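Local coordinates for mannitol dehydrogenase (Pseudomonas fluorescens, PDB 1LJ8), which binds NAD and probably catalyses the NAD-dependent oxidation of mannitol at C2, as a long-chain dehydrogenase with a Rossmann domain, at residues V127-T132 against K163-F168; T84-G89 against H245-I250; A333-D338 against Q356-R361. All coordinates share one frame; numbering follows the deposited sequence.

Followed from the N terminus, the chain first opens contact 2 at 84-89, on a strand of the seven-stranded Rossmann sheet. Before that loop closes at 245-250, contact 1 both opens (127-132) and closes (163-168), so its short loop lies within the long one of contact 2. Contact 1 joins strand 126-129 of the same sheet to helix 165-178 beside NAD, whereas contact 2 joins a strand near the sheet's margin to helix 238-248. Contact 3 comes afterwards, in series with both: 333-338 and 356-361 pair two helices of the C-terminal domain. The nearest atoms of contacts 2 and 3 are about 8 Å apart, without touching.

Contact 1: V127-T132 against K163-F168; sequences VSLTIT and KTVFGF. With NAD (nicotinamide-adenine-dinucleotide), chain B.
Leu129 and Ile131 both pack on Val165 where strand 126-129 of the NAD-binding Rossmann domain runs out and helix 165-178 begins. The interface is small, 118 Å² summed over both sides, and apolar throughout. Its tight part is divided between the two methyls of one valine: CG2 of Val165 lies 3.8 Å from CD2 of Leu129, and CG1 of Val165 lies 3.9 Å from CD1 of Ile131. In each pair the side chains cross at about a right angle, so they meet methyl against methyl and do not run alongside. With chi1 of 58°, Val165 holds CG1 between its backbone N and carbonyl carbon and turns CG2 anti to that N, which sends the methyls to different partners. All three residues are buried, and Ile32 of strand 27-32 packs on both Leu129 and Val165.

The turn just before the helix is looser. Lys163 is exposed and Thr164 partly so, and neither touches 127-132. Thr164 is instead the N-cap: its OG1 accepts from Gly167 N at 3.2 Å through an almost straight bond (169°), and it is also hydrogen-bonded to Asp155.

Ile131 faces two ways. Its CG1 branch carries CD1 to the helix, while CG2 comes within 3.5 Å of C2A of the NAD adenine, so one side chain links the helix packing to the cofactor pocket. The carboxylate of Asp190, itself a partner of NAD, takes hydrogen bonds from the backbone N of Ile131 and of Thr132. Thr132 OG1 in turn donates to Ile131 O at 2.6 Å, in the carbonyl plane on a lone pair (C=O...donor angle 111°), and the same Ile131 O lies 3.3 Å from adenine C5A.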
loop_
_atom_site.group_PDB
_atom_site.type_symbol
_atom_site.label_atom_id
_atom_site.label_comp_id
_atom_site.label_asym_id
_atom_site.label_seq_id
_atom_site.Cartn_x
_atom_site.Cartn_y
_atom_site.Cartn_z
ATOM N N VAL A 127 2.907 -8.939 14.613
ATOM C CA VAL A 127 1.925 -9.252 13.545
ATOM C C VAL A 127 1.998 -7.975 12.662
ATOM O O VAL A 127 1.623 -6.878 13.101
ATOM C CB VAL A 127 0.472 -9.435 14.079
ATOM C CG1 VAL A 127 -0.521 -9.622 12.865
ATOM C CG2 VAL A 127 0.429 -10.717 14.942
ATOM N N SER A 128 2.527 -8.123 11.447
ATOM C CA SER A 128 2.648 -7.007 10.537
ATOM C C SER A 128 1.555 -7.053 9.477
ATOM O O SER A 128 0.973 -8.116 9.182
ATOM C CB SER A 128 4.036 -6.981 9.902
ATOM O OG SER A 128 4.346 -8.245 9.341
ATOM N N LEU A 129 1.295 -5.887 8.882
ATOM C CA LEU A 129 0.221 -5.764 7.916
ATOM C C LEU A 129 0.497 -5.051 6.598
ATOM O O LEU A 129 1.118 -3.981 6.595
ATOM C CB LEU A 129 -0.960 -4.958 8.554
ATOM C CG LEU A 129 -1.454 -5.273 9.998
ATOM C CD1 LEU A 129 -2.455 -4.180 10.499
ATOM C CD2 LEU A 129 -2.108 -6.686 9.992
ATOM N N THR A 130 0.075 -5.661 5.480
ATOM C CA THR A 130 -0.059 -4.870 4.237
ATOM C C THR A 130 -1.451 -5.362 3.759
ATOM O O THR A 130 -1.575 -6.249 2.911
ATOM C CB THR A 130 1.005 -5.067 3.140
ATOM O OG1 THR A 130 1.182 -6.443 2.852
ATOM C CG2 THR A 130 2.360 -4.454 3.602
ATOM N N ILE A 131 -2.491 -4.811 4.381
ATOM C CA ILE A 131 -3.892 -5.217 4.077
ATOM C C ILE A 131 -4.617 -4.205 3.187
ATOM O O ILE A 131 -5.838 -4.288 2.998
ATOM C CB ILE A 131 -4.721 -5.387 5.379
ATOM C CG1 ILE A 131 -4.745 -4.073 6.206
ATOM C CG2 ILE A 131 -4.090 -6.500 6.229
ATOM C CD1 ILE A 131 -5.733 -4.145 7.441
ATOM N N THR A 132 -3.827 -3.292 2.618
ATOM C CA THR A 132 -4.263 -2.199 1.722
ATOM C C THR A 132 -4.896 -1.008 2.419
ATOM O O THR A 132 -5.351 -1.086 3.566
ATOM C CB THR A 132 -5.191 -2.656 0.509
ATOM O OG1 THR A 132 -6.560 -2.831 0.949
ATOM C CG2 THR A 132 -4.614 -3.927 -0.163
ATOM N N LYS A 163 -13.039 -13.837 9.925
ATOM C CA LYS A 163 -12.632 -13.760 8.545
ATOM C C LYS A 163 -11.760 -12.523 8.347
ATOM O O LYS A 163 -11.032 -12.464 7.361
ATOM C CB LYS A 163 -13.822 -13.633 7.617
ATOM C CG LYS A 163 -14.828 -14.768 7.732
ATOM C CD LYS A 163 -15.838 -14.635 6.604
ATOM C CE LYS A 163 -16.210 -13.181 6.369
ATOM N NZ LYS A 163 -16.939 -13.068 5.068
ATOM N N THR A 164 -11.843 -11.548 9.251
ATOM C CA THR A 164 -11.072 -10.309 9.048
ATOM C C THR A 164 -9.852 -10.199 9.917
ATOM O O THR A 164 -9.692 -10.897 10.908
ATOM C CB THR A 164 -11.898 -9.030 9.327
ATOM O OG1 THR A 164 -12.066 -8.854 10.754
ATOM C CG2 THR A 164 -13.272 -9.143 8.658
ATOM N N VAL A 165 -8.997 -9.241 9.559
ATOM C CA VAL A 165 -7.815 -9.049 10.347
ATOM C C VAL A 165 -8.170 -8.747 11.820
ATOM O O VAL A 165 -7.483 -9.197 12.754
ATOM C CB VAL A 165 -6.946 -7.911 9.678
ATOM C CG1 VAL A 165 -7.762 -6.637 9.577
ATOM C CG2 VAL A 165 -5.711 -7.661 10.472
ATOM N N PHE A 166 -9.221 -7.966 12.045
ATOM C CA PHE A 166 -9.576 -7.643 13.428
ATOM C C PHE A 166 -10.022 -8.863 14.205
ATOM O O PHE A 166 -9.640 -9.015 15.356
ATOM C CB PHE A 166 -10.679 -6.595 13.451
ATOM C CG PHE A 166 -10.321 -5.357 12.686
ATOM C CD1 PHE A 166 -10.891 -5.109 11.456
ATOM C CD2 PHE A 166 -9.343 -4.499 13.178
ATOM C CE1 PHE A 166 -10.485 -3.995 10.690
ATOM C CE2 PHE A 166 -8.921 -3.389 12.435
ATOM C CZ PHE A 166 -9.496 -3.141 11.181
ATOM N N GLY A 167 -10.838 -9.706 13.580
ATOM C CA GLY A 167 -11.322 -10.917 14.248
ATOM C C GLY A 167 -10.175 -11.850 14.556
ATOM O O GLY A 167 -10.107 -12.418 15.654
ATOM N N PHE A 168 -9.254 -12.020 13.610
ATOM C CA PHE A 168 -8.110 -12.891 13.867
ATOM C C PHE A 168 -7.197 -12.352 14.940
ATOM O O PHE A 168 -6.725 -13.105 15.811
ATOM C CB PHE A 168 -7.315 -13.170 12.574
ATOM C CG PHE A 168 -7.868 -14.322 11.802
ATOM C CD1 PHE A 168 -8.596 -14.115 10.628
ATOM C CD2 PHE A 168 -7.731 -15.635 12.309
ATOM C CE1 PHE A 168 -9.190 -15.196 9.953
ATOM C CE2 PHE A 168 -8.339 -16.720 11.621
ATOM C CZ PHE A 168 -9.059 -16.471 10.454
HETATM P PA NAD B . -0.791 -6.789 -3.694
HETATM O O1A NAD B . -1.971 -6.640 -4.507
HETATM O O2A NAD B . 0.436 -7.495 -4.162
HETATM O O5B NAD B . -1.158 -7.505 -2.316
HETATM C C5B NAD B . -2.231 -6.965 -1.483
HETATM C C4B NAD B . -2.303 -8.045 -0.385
HETATM O O4B NAD B . -3.338 -7.593 0.585
HETATM C C3B NAD B . -2.860 -9.444 -0.829
HETATM O O3B NAD B . -2.166 -10.423 -0.035
HETATM C C2B NAD B . -4.357 -9.341 -0.504
HETATM O O2B NAD B . -4.983 -10.608 -0.346
HETATM C C1B NAD B . -4.310 -8.604 0.821
HETATM N N9A NAD B . -5.521 -7.951 1.207
HETATM C C8A NAD B . -6.365 -7.109 0.512
HETATM N N7A NAD B . -7.366 -6.682 1.248
HETATM C C5A NAD B . -7.158 -7.280 2.481
HETATM C C6A NAD B . -7.909 -7.167 3.657
HETATM N N6A NAD B . -9.002 -6.419 3.817
HETATM N N1A NAD B . -7.490 -7.892 4.763
HETATM C C2A NAD B . -6.355 -8.699 4.715
HETATM N N3A NAD B . -5.581 -8.810 3.566
HETATM C C4A NAD B . -6.040 -8.072 2.471
HETATM O O3 NAD B . -0.411 -5.321 -3.227
HETATM P PN NAD B . 0.991 -4.675 -2.777
HETATM O O1N NAD B . 1.629 -4.062 -3.946
HETATM O O2N NAD B . 1.736 -5.712 -2.057
HETATM O O5D NAD B . 0.534 -3.485 -1.850
HETATM C C5D NAD B . -0.099 -3.821 -0.622
HETATM C C4D NAD B . -0.058 -2.602 0.191
HETATM O O4D NAD B . 1.261 -2.244 0.652
HETATM C C3D NAD B . -0.661 -1.282 -0.411
HETATM O O3D NAD B . -2.083 -1.280 -0.401
HETATM C C2D NAD B . 0.019 -0.191 0.393
HETATM O O2D NAD B . -0.714 0.119 1.571
HETATM C C1D NAD B . 1.409 -0.798 0.709
HETATM N N1N NAD B . 2.492 -0.342 -0.184
HETATM C C2N NAD B . 2.673 -0.762 -1.515
HETATM C C3N NAD B . 3.675 -0.173 -2.243
HETATM C C7N NAD B . 3.862 -0.595 -3.713
HETATM O O7N NAD B . 4.631 0.093 -4.401
HETATM N N7N NAD B . 3.176 -1.591 -4.233
HETATM C C4N NAD B . 4.526 0.885 -1.659
HETATM C C5N NAD B . 4.322 1.249 -0.293
HETATM C C6N NAD B . 3.292 0.640 0.479
#

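Contact 2: T84-G89 against H245-I250; sequences TLYELG and HDEHGI
Tyr86 reaches from strand 83-87 to Glu247 and His248 in the C-terminal part of helix 238-248. From CB its side chain starts with CG anti to the backbone N (chi1 -176°), which carries the ring off the strand toward the helix. One ring face receives CD2 of Leu88, 3.7 Å above the plane and offset toward the rim. Farther out, CE1 of Tyr86 approaches CD2 of His248 at 3.8 Å, reaching the edge of the imidazole near its plane. The ring planes stand at 85° with centroids 5.6 Å apart, an oblique pairing. At the tip, Tyr86 OH lies 3.4 Å from CG of Glu247, whose bent chain crosses the tyrosine at about a right angle.

A water in the plane of the phenol ring joins the three polar ends. It is 3.1 Å from Tyr86 OH, donates to Glu247 OE2 at 2.7 Å, and makes a longer bond of 3.3 Å to His248 NE2, while His248 ND1 is held by Glu14. A phenylalanine here would probably leave this water without its partner on the strand, so that Glu247 and His248 would lose their water-mediated link to the strand. Beside the ring, Thr84 and Ile250 meet tip to tip, with CG2 of Thr84 3.8 Å from CD1 of Ile250; Thr84 OG1 bonds to Asp252.

Tyr86 also packs on Gln243 and Leu244, so helix 238-248 lies over a strand that runs antiparallel to 96-107 on one flank and parallel to 256-258 on the other.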
loop_
_atom_site.group_PDB
_atom_site.type_symbol
_atom_site.label_atom_id
_atom_site.label_comp_id
_atom_site.label_asym_id
_atom_site.label_seq_id
_atom_site.Cartn_x
_atom_site.Cartn_y
_atom_site.Cartn_z
ATOM N N THR A 84 12.490 -14.595 -5.808
ATOM C CA THR A 84 13.527 -13.697 -6.295
ATOM C C THR A 84 13.080 -12.239 -6.148
ATOM O O THR A 84 11.949 -11.873 -6.532
ATOM C CB THR A 84 13.798 -13.923 -7.820
ATOM O OG1 THR A 84 13.951 -15.340 -8.091
ATOM C CG2 THR A 84 15.066 -13.209 -8.259
ATOM N N LEU A 85 13.989 -11.426 -5.633
ATOM C CA LEU A 85 13.784 -9.984 -5.557
ATOM C C LEU A 85 14.572 -9.479 -6.782
ATOM O O LEU A 85 15.793 -9.666 -6.866
ATOM C CB LEU A 85 14.343 -9.429 -4.272
ATOM C CG LEU A 85 14.052 -7.909 -4.195
ATOM C CD1 LEU A 85 13.555 -7.526 -2.824
ATOM C CD2 LEU A 85 15.313 -7.187 -4.528
ATOM N N TYR A 86 13.883 -8.849 -7.722
ATOM C CA TYR A 86 14.501 -8.412 -8.981
ATOM C C TYR A 86 14.390 -6.895 -9.047
ATOM O O TYR A 86 13.321 -6.358 -9.379
ATOM C CB TYR A 86 13.728 -9.090 -10.112
ATOM C CG TYR A 86 14.225 -8.890 -11.543
ATOM C CD1 TYR A 86 15.526 -8.478 -11.802
ATOM C CD2 TYR A 86 13.388 -9.172 -12.623
ATOM C CE1 TYR A 86 16.007 -8.350 -13.167
ATOM C CE2 TYR A 86 13.852 -9.058 -13.961
ATOM C CZ TYR A 86 15.158 -8.652 -14.203
ATOM O OH TYR A 86 15.625 -8.583 -15.508
ATOM N N GLU A 87 15.499 -6.215 -8.746
ATOM C CA GLU A 87 15.522 -4.748 -8.759
ATOM C C GLU A 87 15.662 -4.241 -10.183
ATOM O O GLU A 87 16.453 -4.762 -10.947
ATOM C CB GLU A 87 16.691 -4.211 -7.895
ATOM C CG GLU A 87 16.565 -4.525 -6.380
ATOM C CD GLU A 87 17.752 -4.024 -5.577
ATOM O OE1 GLU A 87 18.804 -3.751 -6.213
ATOM O OE2 GLU A 87 17.637 -3.934 -4.318
ATOM N N LEU A 88 14.856 -3.249 -10.557
ATOM C CA LEU A 88 14.904 -2.703 -11.916
ATOM C C LEU A 88 15.070 -1.185 -11.843
ATOM O O LEU A 88 14.308 -0.519 -11.167
ATOM C CB LEU A 88 13.618 -3.057 -12.652
ATOM C CG LEU A 88 13.315 -4.554 -12.831
ATOM C CD1 LEU A 88 11.819 -4.748 -13.187
ATOM C CD2 LEU A 88 14.221 -5.107 -13.908
ATOM N N GLY A 89 16.095 -0.656 -12.510
ATOM C CA GLY A 89 16.330 0.789 -12.491
ATOM C C GLY A 89 17.198 1.216 -13.690
ATOM O O GLY A 89 17.823 0.363 -14.316
ATOM N N HIS A 245 13.717 -14.530 -16.326
ATOM C CA HIS A 245 14.234 -15.752 -16.944
ATOM C C HIS A 245 15.168 -15.369 -18.111
ATOM O O HIS A 245 16.282 -15.896 -18.227
ATOM C CB HIS A 245 13.076 -16.592 -17.501
ATOM C CG HIS A 245 13.537 -17.753 -18.334
ATOM N ND1 HIS A 245 14.196 -18.835 -17.791
ATOM C CD2 HIS A 245 13.552 -17.937 -19.680
ATOM C CE1 HIS A 245 14.606 -19.635 -18.764
ATOM N NE2 HIS A 245 14.226 -19.113 -19.921
ATOM N N ASP A 246 14.704 -14.439 -18.957
ATOM C CA ASP A 246 15.481 -14.012 -20.125
ATOM C C ASP A 246 16.862 -13.511 -19.714
ATOM O O ASP A 246 17.887 -13.927 -20.277
ATOM C CB ASP A 246 14.724 -12.913 -20.945
ATOM C CG ASP A 246 13.413 -13.437 -21.596
ATOM O OD1 ASP A 246 13.304 -14.683 -21.721
ATOM O OD2 ASP A 246 12.496 -12.630 -21.986
ATOM N N GLU A 247 16.914 -12.669 -18.683
ATOM C CA GLU A 247 18.182 -12.071 -18.241
ATOM C C GLU A 247 19.020 -12.800 -17.231
ATOM O O GLU A 247 20.235 -12.622 -17.218
ATOM C CB GLU A 247 17.940 -10.702 -17.632
ATOM C CG GLU A 247 16.945 -9.888 -18.318
ATOM C CD GLU A 247 17.587 -8.710 -18.940
ATOM O OE1 GLU A 247 17.910 -8.776 -20.158
ATOM O OE2 GLU A 247 17.797 -7.730 -18.189
ATOM N N HIS A 248 18.411 -13.599 -16.360
ATOM C CA HIS A 248 19.188 -14.244 -15.309
ATOM C C HIS A 248 18.956 -15.730 -15.142
ATOM O O HIS A 248 19.435 -16.315 -14.186
ATOM C CB HIS A 248 18.960 -13.510 -13.966
ATOM C CG HIS A 248 19.328 -12.061 -14.023
ATOM N ND1 HIS A 248 20.641 -11.627 -14.070
ATOM C CD2 HIS A 248 18.559 -10.951 -14.142
ATOM C CE1 HIS A 248 20.662 -10.314 -14.221
ATOM N NE2 HIS A 248 19.412 -9.879 -14.275
ATOM N N GLY A 249 18.212 -16.327 -16.081
ATOM C CA GLY A 249 18.009 -17.774 -16.096
ATOM C C GLY A 249 17.121 -18.418 -15.056
ATOM O O GLY A 249 16.969 -19.643 -15.043
ATOM N N ILE A 250 16.516 -17.596 -14.190
ATOM C CA ILE A 250 15.668 -18.145 -13.134
ATOM C C ILE A 250 14.220 -18.296 -13.593
ATOM O O ILE A 250 13.628 -17.335 -14.169
ATOM C CB ILE A 250 15.616 -17.197 -11.882
ATOM C CG1 ILE A 250 17.040 -16.889 -11.366
ATOM C CG2 ILE A 250 14.733 -17.880 -10.775
ATOM C CD1 ILE A 250 17.077 -15.803 -10.224
HETATM O O HOH W 1 18.308 -7.104 -15.624
#

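Contact 3: A333-D338 against Q356-R361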
loop_
_atom_site.group_PDB
_atom_site.type_symbol
_atom_site.label_atom_id
_atom_site.label_comp_id
_atom_site.label_asym_id
_atom_site.label_seq_id
_atom_site.Cartn_x
_atom_site.Cartn_y
_atom_site.Cartn_z
ATOM N N ALA A 333 3.278 21.193 -10.384
ATOM C CA ALA A 333 2.383 22.260 -9.906
ATOM C C ALA A 333 1.551 21.747 -8.715
ATOM O O ALA A 333 1.358 22.437 -7.724
ATOM C CB ALA A 333 1.453 22.715 -11.035
ATOM N N TYR A 334 1.028 20.525 -8.835
ATOM C CA TYR A 334 0.258 19.951 -7.742
ATOM C C TYR A 334 1.123 19.844 -6.477
ATOM O O TYR A 334 0.691 20.266 -5.369
ATOM C CB TYR A 334 -0.285 18.558 -8.153
ATOM C CG TYR A 334 -1.041 17.856 -7.058
ATOM C CD1 TYR A 334 -2.339 18.243 -6.729
ATOM C CD2 TYR A 334 -0.468 16.793 -6.352
ATOM C CE1 TYR A 334 -3.048 17.610 -5.728
ATOM C CE2 TYR A 334 -1.206 16.118 -5.345
ATOM C CZ TYR A 334 -2.494 16.548 -5.049
ATOM O OH TYR A 334 -3.267 15.961 -4.070
HETATM N N MSE A 335 2.345 19.304 -6.610
HETATM C CA MSE A 335 3.252 19.146 -5.449
HETATM C C MSE A 335 3.668 20.519 -4.864
HETATM O O MSE A 335 3.622 20.737 -3.650
HETATM C CB MSE A 335 4.543 18.408 -5.838
HETATM C CG MSE A 335 4.319 16.948 -6.131
HETATM SE SE MSE A 335 6.012 15.977 -6.165
HETATM C CE MSE A 335 6.910 16.926 -7.603
ATOM N N ASP A 336 4.079 21.426 -5.743
ATOM C CA ASP A 336 4.567 22.724 -5.272
ATOM C C ASP A 336 3.525 23.690 -4.755
ATOM O O ASP A 336 3.740 24.341 -3.729
ATOM C CB ASP A 336 5.343 23.469 -6.376
ATOM C CG ASP A 336 6.605 22.760 -6.804
ATOM O OD1 ASP A 336 7.163 21.939 -6.052
ATOM O OD2 ASP A 336 7.070 23.023 -7.930
ATOM N N LEU A 337 2.387 23.777 -5.442
ATOM C CA LEU A 337 1.383 24.770 -5.055
ATOM C C LEU A 337 0.263 24.279 -4.164
ATOM O O LEU A 337 -0.287 25.040 -3.362
ATOM C CB LEU A 337 0.754 25.368 -6.301
ATOM C CG LEU A 337 1.746 25.912 -7.339
ATOM C CD1 LEU A 337 0.992 26.260 -8.615
ATOM C CD2 LEU A 337 2.463 27.148 -6.758
ATOM N N ASP A 338 -0.072 22.992 -4.279
ATOM C CA ASP A 338 -1.197 22.486 -3.499
ATOM C C ASP A 338 -0.806 21.723 -2.256
ATOM O O ASP A 338 -1.361 21.980 -1.185
ATOM C CB ASP A 338 -2.121 21.615 -4.392
ATOM C CG ASP A 338 -2.664 22.390 -5.615
ATOM O OD1 ASP A 338 -2.852 23.629 -5.477
ATOM O OD2 ASP A 338 -2.912 21.775 -6.696
ATOM N N GLN A 356 12.115 16.512 -6.218
ATOM C CA GLN A 356 12.851 16.125 -7.410
ATOM C C GLN A 356 13.144 14.604 -7.418
ATOM O O GLN A 356 13.054 13.972 -8.468
ATOM C CB GLN A 356 14.181 16.916 -7.545
ATOM C CG GLN A 356 14.960 16.561 -8.852
ATOM C CD GLN A 356 14.182 16.812 -10.143
ATOM O OE1 GLN A 356 13.601 17.876 -10.316
ATOM N NE2 GLN A 356 14.155 15.832 -11.044
ATOM N N THR A 357 13.457 14.014 -6.266
ATOM C CA THR A 357 13.711 12.574 -6.287
ATOM C C THR A 357 12.423 11.808 -6.668
ATOM O O THR A 357 12.516 10.736 -7.255
ATOM C CB THR A 357 14.280 12.051 -4.959
ATOM O OG1 THR A 357 13.322 12.217 -3.903
ATOM C CG2 THR A 357 15.590 12.787 -4.600
ATOM N N LEU A 358 11.231 12.361 -6.381
ATOM C CA LEU A 358 10.000 11.648 -6.777
ATOM C C LEU A 358 9.902 11.673 -8.287
ATOM O O LEU A 358 9.548 10.668 -8.928
ATOM C CB LEU A 358 8.749 12.288 -6.129
ATOM C CG LEU A 358 8.771 12.229 -4.594
ATOM C CD1 LEU A 358 7.482 12.866 -4.081
ATOM C CD2 LEU A 358 8.906 10.798 -4.072
ATOM N N VAL A 359 10.221 12.816 -8.889
ATOM C CA VAL A 359 10.183 12.886 -10.333
ATOM C C VAL A 359 11.183 11.869 -10.897
ATOM O O VAL A 359 10.859 11.135 -11.825
ATOM C CB VAL A 359 10.512 14.315 -10.840
ATOM C CG1 VAL A 359 10.665 14.320 -12.367
ATOM C CG2 VAL A 359 9.397 15.240 -10.416
ATOM N N ASP A 360 12.382 11.818 -10.316
ATOM C CA ASP A 360 13.420 10.883 -10.792
ATOM C C ASP A 360 12.957 9.421 -10.677
ATOM O O ASP A 360 13.112 8.618 -11.599
ATOM C CB ASP A 360 14.710 10.988 -9.974
ATOM C CG ASP A 360 15.419 12.366 -10.100
ATOM O OD1 ASP A 360 15.207 13.068 -11.111
ATOM O OD2 ASP A 360 16.183 12.721 -9.166
ATOM N N ARG A 361 12.408 9.075 -9.509
ATOM C CA ARG A 361 11.943 7.682 -9.301
ATOM C C ARG A 361 10.764 7.308 -10.203
ATOM O O ARG A 361 10.705 6.188 -10.751
ATOM C CB ARG A 361 11.602 7.470 -7.818
ATOM C CG ARG A 361 12.862 7.438 -6.942
ATOM C CD ARG A 361 12.492 7.576 -5.444
ATOM N NE ARG A 361 11.543 6.505 -5.076
ATOM C CZ ARG A 361 10.731 6.563 -4.005
ATOM N NH1 ARG A 361 10.756 7.627 -3.193
ATOM N NH2 ARG A 361 9.886 5.554 -3.755
#
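Met335 and Leu358 have the closest CA atoms of the two helical segments, yet these are 10.2 Å apart, a spacing bridged by side chains, chiefly that of Met335. This residue, present as selenomethionine, supplies 59 of the 112 Å² buried between the segments. Its SE touches CD1 of Leu358 at 4.0 Å, and its terminal CE touches CG2 of Val359 at 4.1 Å. The bend at chi3 (-60°) turns CE aside from the line of the chain, so that selenium and methyl serve different residues. Both neighbours are met at a slant, and on Val359 it is the CG2 branch, anti to the carbonyl carbon, that takes the contact. All three residues are buried, and the join is purely apolar.

Away from this core, in 356-361, Gln356 NE2 donates to Asp360 OD1 one turn on, at 3.0 Å with an N-H...O angle of 158°. The acceptor lies in the plane of the glutamine amide, but the donor comes from above the carboxylate plane, 44° out of it. Segment 333-338 includes a wider pi-type turn at 334-338, while Leu337 N and Asp338 N still bond to Ala333 O and Tyr334 O.

Two polar ties join the same helices beside the apolar core: Asp336 forms a salt bridge with Lys355, and Gln356 OE1 bonds to Arg332. Met331 of helix 325-339 packs on both Leu358 and Val359. Helix 289-313 closes the group, placing Ser302 against Met335 and Leu298 and Leu299 against Leu358, so three helices of the C-terminal domain converge here.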